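PDB 3C0T: mediator of RNA polymerase II transcription subunit 18 from Schizosaccharomyces pombe, which forms part of the Mediator complex, the coactivator that conveys signals from gene-specific regulatory proteins to the RNA polymerase II transcription machinery. Local coordinates for residues W72-Q77 / N106-E111. Residues are numbered along the deposited sequence; the frame is centred on the assembly and turned at random.
Sequences WSKNTQ and NGSVTE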
loop_
_atom_site.group_PDB
_atom_site.type_symbol
_atom_site.label_atom_id
_atom_site.label_comp_id
_atom_site.label_asym_id
_atom_site.label_seq_id
_atom_site.Cartn_x
_atom_site.Cartn_y
_atom_site.Cartn_z
ATOM N N TRP A 72 -20.834 1.598 -7.436
ATOM C CA TRP A 72 -19.902 2.581 -6.914
ATOM C C TRP A 72 -18.704 2.772 -7.838
ATOM O O TRP A 72 -18.190 3.877 -7.968
ATOM C CB TRP A 72 -19.395 2.125 -5.548
ATOM C CG TRP A 72 -18.711 0.781 -5.618
ATOM C CD1 TRP A 72 -19.309 -0.449 -5.617
ATOM C CD2 TRP A 72 -17.304 0.540 -5.776
ATOM N NE1 TRP A 72 -18.365 -1.438 -5.767
ATOM C CE2 TRP A 72 -17.126 -0.860 -5.867
ATOM C CE3 TRP A 72 -16.177 1.372 -5.853
ATOM C CZ2 TRP A 72 -15.863 -1.446 -6.029
ATOM C CZ3 TRP A 72 -14.925 0.789 -6.015
ATOM C CH2 TRP A 72 -14.780 -0.607 -6.102
ATOM N N SER A 73 -18.260 1.689 -8.470
ATOM C CA SER A 73 -17.100 1.740 -9.355
ATOM C C SER A 73 -17.229 2.713 -10.525
ATOM O O SER A 73 -16.222 3.195 -11.041
ATOM C CB SER A 73 -16.768 0.336 -9.872
ATOM O OG SER A 73 -17.908 -0.287 -10.434
ATOM N N LYS A 74 -18.459 3.000 -10.946
ATOM C CA LYS A 74 -18.683 3.937 -12.046
ATOM C C LYS A 74 -18.814 5.365 -11.523
ATOM O O LYS A 74 -18.604 6.332 -12.257
ATOM C CB LYS A 74 -19.937 3.559 -12.838
ATOM C CG LYS A 74 -19.702 2.512 -13.919
ATOM C CD LYS A 74 -20.860 2.486 -14.913
ATOM C CE LYS A 74 -20.521 1.652 -16.144
ATOM N NZ LYS A 74 -21.594 1.710 -17.180
ATOM N N ASN A 75 -19.159 5.486 -10.246
ATOM C CA ASN A 75 -19.306 6.787 -9.603
ATOM C C ASN A 75 -18.074 7.152 -8.775
ATOM O O ASN A 75 -18.191 7.850 -7.764
ATOM C CB ASN A 75 -20.535 6.793 -8.689
ATOM C CG ASN A 75 -21.834 6.894 -9.460
ATOM O OD1 ASN A 75 -22.134 6.053 -10.308
ATOM N ND2 ASN A 75 -22.613 7.932 -9.172
ATOM N N THR A 76 -16.897 6.689 -9.198
ATOM C CA THR A 76 -15.674 6.983 -8.453
ATOM C C THR A 76 -14.532 7.500 -9.302
ATOM O O THR A 76 -14.512 7.363 -10.529
ATOM C CB THR A 76 -15.106 5.741 -7.720
ATOM O OG1 THR A 76 -16.169 4.991 -7.127
ATOM C CG2 THR A 76 -14.134 6.176 -6.621
ATOM N N GLN A 77 -13.572 8.093 -8.608
ATOM C CA GLN A 77 -12.372 8.602 -9.227
ATOM C C GLN A 77 -11.337 7.540 -8.875
ATOM O O GLN A 77 -11.255 7.103 -7.725
ATOM C CB GLN A 77 -11.989 9.948 -8.611
ATOM C CG GLN A 77 -10.807 10.625 -9.286
ATOM C CD GLN A 77 -10.592 12.048 -8.805
ATOM O OE1 GLN A 77 -9.749 12.770 -9.336
ATOM N NE2 GLN A 77 -11.356 12.457 -7.795
ATOM N N ASN A 106 -14.518 9.400 -15.549
ATOM C CA ASN A 106 -15.415 9.343 -16.718
ATOM C C ASN A 106 -15.948 7.955 -17.103
ATOM O O ASN A 106 -15.290 7.203 -17.827
ATOM C CB ASN A 106 -14.754 9.980 -17.949
ATOM C CG ASN A 106 -14.930 11.484 -17.994
ATOM O OD1 ASN A 106 -14.689 12.182 -17.003
ATOM N ND2 ASN A 106 -15.345 11.998 -19.152
ATOM N N GLY A 107 -17.150 7.631 -16.627
ATOM C CA GLY A 107 -17.769 6.353 -16.948
ATOM C C GLY A 107 -17.254 5.151 -16.172
ATOM O O GLY A 107 -17.554 4.982 -14.987
ATOM N N SER A 108 -16.485 4.303 -16.848
ATOM C CA SER A 108 -15.921 3.116 -16.221
ATOM C C SER A 108 -14.468 2.921 -16.641
ATOM O O SER A 108 -14.185 2.340 -17.693
ATOM C CB SER A 108 -16.740 1.878 -16.595
ATOM O OG SER A 108 -16.177 0.707 -16.028
ATOM N N VAL A 109 -13.557 3.417 -15.808
ATOM C CA VAL A 109 -12.126 3.311 -16.058
ATOM C C VAL A 109 -11.708 1.867 -16.323
ATOM O O VAL A 109 -10.917 1.586 -17.218
ATOM C CB VAL A 109 -11.343 3.843 -14.855
ATOM C CG1 VAL A 109 -9.855 3.618 -15.060
ATOM C CG2 VAL A 109 -11.654 5.319 -14.662
ATOM N N THR A 110 -12.248 0.961 -15.522
ATOM C CA THR A 110 -11.978 -0.465 -15.636
ATOM C C THR A 110 -12.002 -0.960 -17.075
ATOM O O THR A 110 -11.077 -1.631 -17.528
ATOM C CB THR A 110 -13.017 -1.259 -14.813
ATOM O OG1 THR A 110 -12.607 -1.277 -13.444
ATOM C CG2 THR A 110 -13.178 -2.681 -15.339
ATOM N N GLU A 111 -13.072 -0.629 -17.789
ATOM C CA GLU A 111 -13.222 -1.057 -19.170
ATOM C C GLU A 111 -12.246 -0.358 -20.102
ATOM O O GLU A 111 -11.805 -0.934 -21.098
ATOM C CB GLU A 111 -14.665 -0.826 -19.613
ATOM C CG GLU A 111 -15.648 -1.616 -18.752
ATOM C CD GLU A 111 -17.107 -1.274 -19.003
ATOM O OE1 GLU A 111 -17.974 -1.904 -18.356
ATOM O OE2 GLU A 111 -17.388 -0.381 -19.837
#
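The carbonyl oxygen of Gly107 is approached by several carbons of Lys74. Lys74 CA makes a CH···O contact with Gly107 O at 3.3 Å, bent to 128° at the hydrogen. Lys74 CG comes to 3.4 Å from the same Gly107 O. Gly107 O also points roughly at Lys74 O, 3.2 Å away, but the Lys74 carbonyl is turned across that line; the two acceptors probably repel mildly. Beyond this backbone meeting, the lysine side chain sets off with CG beside its own backbone N (chi1 -85°) and then runs extended past Ser108, so that Lys74 CE rests 3.8 Å from Ser108 CB. The aliphatic part of the chain does the touching. At its end, Lys74 NZ stops 5.2 Å from Glu111 OE1, too far for a salt bridge, though the opposite charges would probably attract weakly.

The contact joins two connections on the outside of the closed antiparallel β-barrel of Med18: the loop between strands 56-61 and 78-83, and the turn between strand 95-104 and helix 109-115. Ser108 occupies the N-cap position of that helix without a capping bond from its side chain. Gly107 has a positive phi (78°), a conformation that favours glycine. Two residues before Lys74, Trp72 is buried, with its NE1 hydrogen-bonded to Arg150 O and Ser73 CB over the centre of one face of the indole, 4.0 Å above its plane.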